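Os03g0854200 protein (Oryza sativa Japonica Group, PDB 3HKM) probably serves as a component of the RNA-degrading exosome, binds double-stranded DNA and single-stranded RNA, and shows hydrolytic DNase and phosphorolytic RNase activities in vitro. Local coordinates at residues A[167-172]-A[195-200]. Numbering follows the deposited sequence.
Sequences AHLVFP and ITSITH
An antiparallel strand pair at one edge of the four-stranded sheet of this RNase PH domain joins 167-172 to 195-200. His168 and Ile198 form the hydrogen-bonded pair: His168 N reaches Ile198 O at 2.8 Å in an almost straight bond (176° at the hydrogen), and Ile198 N returns to His168 O at 3.1 Å. Two further backbone bonds continue toward Pro172, where Val170 is tied to two successive residues, its N to Thr196 O and its O to Ile195 N.

On the face carrying His168 and Ile198, the two side chains run alongside each other, with His168 CB against Ile198 CG2. A chi1 of -69° sets the His168 imidazole on the side of its own backbone N, and the ring presents a face to the edge of the His200 imidazole in an offset edge-to-face pair, planes at 66°. One water clasps both rings, 2.9 Å from His168 ND1 and 2.6 Å from His200 NE2, and lies in the plane of the His200 ring. The shared water probably helps to hold both imidazoles in their rotations, while Phe166 also meets His200.

On the other face the strands meet through carbon atoms: Ala167 CB meets Thr199 CG2 at 3.6 Å, and Leu169 CD2 presses closely on Ser197 CB at 3.5 Å. Ser197 OG bonds to Tyr208 of helix 205-229. Near Pro172, Ile195 lies crosswise to Val170, its CB and CD1 both touching Val170 CG2, while its CG1 packs alongside Pro172 CG at 3.7 Å. Helix 77-91 touches Ile195 and Thr196. Strand 197-201 is thus the outermost strand of an antiparallel sheet whose Leu169 and Phe171 face lies under helix 205-229, as in the α/β fold of the RNase PH family.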
loop_
_atom_site.group_PDB
_atom_site.type_symbol
_atom_site.label_atom_id
_atom_site.label_comp_id
_atom_site.label_asym_id
_atom_site.label_seq_id
_atom_site.Cartn_x
_atom_site.Cartn_y
_atom_site.Cartn_z
ATOM N N ALA A 167 6.706 -4.717 -10.938
ATOM C CA ALA A 167 5.611 -3.773 -10.962
ATOM C C ALA A 167 4.997 -3.666 -9.577
ATOM O O ALA A 167 4.882 -4.650 -8.863
ATOM C CB ALA A 167 4.568 -4.222 -11.966
ATOM N N HIS A 168 4.622 -2.456 -9.193
ATOM C CA HIS A 168 3.771 -2.279 -8.030
ATOM C C HIS A 168 2.351 -2.120 -8.530
ATOM O O HIS A 168 2.020 -1.107 -9.134
ATOM C CB HIS A 168 4.184 -1.043 -7.236
ATOM C CG HIS A 168 5.504 -1.183 -6.541
ATOM N ND1 HIS A 168 6.270 -0.097 -6.174
ATOM C CD2 HIS A 168 6.197 -2.281 -6.158
ATOM C CE1 HIS A 168 7.377 -0.522 -5.586
ATOM N NE2 HIS A 168 7.355 -1.842 -5.563
ATOM N N LEU A 169 1.515 -3.129 -8.308
ATOM C CA LEU A 169 0.123 -3.041 -8.742
ATOM C C LEU A 169 -0.801 -2.820 -7.556
ATOM O O LEU A 169 -0.579 -3.346 -6.467
ATOM C CB LEU A 169 -0.308 -4.290 -9.522
ATOM C CG LEU A 169 0.549 -4.693 -10.730
ATOM C CD1 LEU A 169 0.033 -5.990 -11.347
ATOM C CD2 LEU A 169 0.637 -3.581 -11.775
ATOM N N VAL A 170 -1.829 -2.011 -7.772
ATOM C CA VAL A 170 -2.841 -1.806 -6.759
ATOM C C VAL A 170 -4.219 -1.881 -7.401
ATOM O O VAL A 170 -4.553 -1.137 -8.322
ATOM C CB VAL A 170 -2.569 -0.541 -5.874
ATOM C CG1 VAL A 170 -1.489 0.333 -6.491
ATOM C CG2 VAL A 170 -3.852 0.223 -5.553
ATOM N N PHE A 171 -4.981 -2.855 -6.927
ATOM C CA PHE A 171 -6.257 -3.192 -7.515
ATOM C C PHE A 171 -7.370 -2.638 -6.649
ATOM O O PHE A 171 -7.253 -2.620 -5.425
ATOM C CB PHE A 171 -6.385 -4.710 -7.630
ATOM C CG PHE A 171 -5.164 -5.384 -8.191
ATOM C CD1 PHE A 171 -5.104 -5.742 -9.529
ATOM C CD2 PHE A 171 -4.079 -5.664 -7.383
ATOM C CE1 PHE A 171 -3.985 -6.366 -10.046
ATOM C CE2 PHE A 171 -2.958 -6.287 -7.900
ATOM C CZ PHE A 171 -2.916 -6.637 -9.234
ATOM N N PRO A 172 -8.455 -2.181 -7.292
ATOM C CA PRO A 172 -9.680 -1.721 -6.640
ATOM C C PRO A 172 -10.510 -2.931 -6.284
ATOM O O PRO A 172 -10.541 -3.868 -7.072
ATOM C CB PRO A 172 -10.396 -0.937 -7.747
ATOM C CG PRO A 172 -9.461 -0.943 -8.945
ATOM C CD PRO A 172 -8.558 -2.106 -8.755
ATOM N N ILE A 195 -6.154 0.742 -9.986
ATOM C CA ILE A 195 -5.965 2.061 -9.380
ATOM C C ILE A 195 -4.705 2.697 -9.958
ATOM O O ILE A 195 -4.777 3.485 -10.904
ATOM C CB ILE A 195 -5.866 1.968 -7.834
ATOM C CG1 ILE A 195 -7.135 1.333 -7.252
ATOM C CG2 ILE A 195 -5.644 3.337 -7.211
ATOM C CD1 ILE A 195 -7.205 1.351 -5.746
ATOM N N THR A 196 -3.552 2.335 -9.398
ATOM C CA THR A 196 -2.256 2.786 -9.911
ATOM C C THR A 196 -1.355 1.584 -10.243
ATOM O O THR A 196 -1.513 0.500 -9.673
ATOM C CB THR A 196 -1.505 3.708 -8.895
ATOM O OG1 THR A 196 -1.210 2.978 -7.703
ATOM C CG2 THR A 196 -2.331 4.937 -8.520
ATOM N N SER A 197 -0.425 1.770 -11.175
ATOM C CA SER A 197 0.631 0.789 -11.392
ATOM C C SER A 197 1.927 1.496 -11.741
ATOM O O SER A 197 1.948 2.413 -12.558
ATOM C CB SER A 197 0.268 -0.205 -12.494
ATOM O OG SER A 197 0.896 0.145 -13.704
ATOM N N ILE A 198 3.009 1.079 -11.098
ATOM C CA ILE A 198 4.322 1.636 -11.397
ATOM C C ILE A 198 5.343 0.522 -11.572
ATOM O O ILE A 198 5.498 -0.329 -10.700
ATOM C CB ILE A 198 4.767 2.700 -10.353
ATOM C CG1 ILE A 198 6.272 2.941 -10.426
ATOM C CG2 ILE A 198 4.329 2.317 -8.962
ATOM C CD1 ILE A 198 6.702 4.245 -9.787
ATOM N N THR A 199 6.007 0.514 -12.726
ATOM C CA THR A 199 6.959 -0.541 -13.042
ATOM C C THR A 199 8.383 -0.020 -12.938
ATOM O O THR A 199 8.635 1.168 -13.128
ATOM C CB THR A 199 6.714 -1.136 -14.439
ATOM O OG1 THR A 199 6.845 -0.106 -15.425
ATOM C CG2 THR A 199 5.314 -1.743 -14.525
ATOM N N HIS A 200 9.306 -0.919 -12.616
ATOM C CA HIS A 200 10.709 -0.566 -12.451
ATOM C C HIS A 200 11.575 -1.564 -13.197
ATOM O O HIS A 200 11.563 -2.756 -12.887
ATOM C CB HIS A 200 11.105 -0.578 -10.973
ATOM C CG HIS A 200 10.382 0.434 -10.132
ATOM N ND1 HIS A 200 10.788 1.747 -10.030
ATOM C CD2 HIS A 200 9.291 0.315 -9.337
ATOM C CE1 HIS A 200 9.978 2.396 -9.214
ATOM N NE2 HIS A 200 9.059 1.551 -8.782
HETATM O O HOH W 1 7.147 2.479 -7.210
#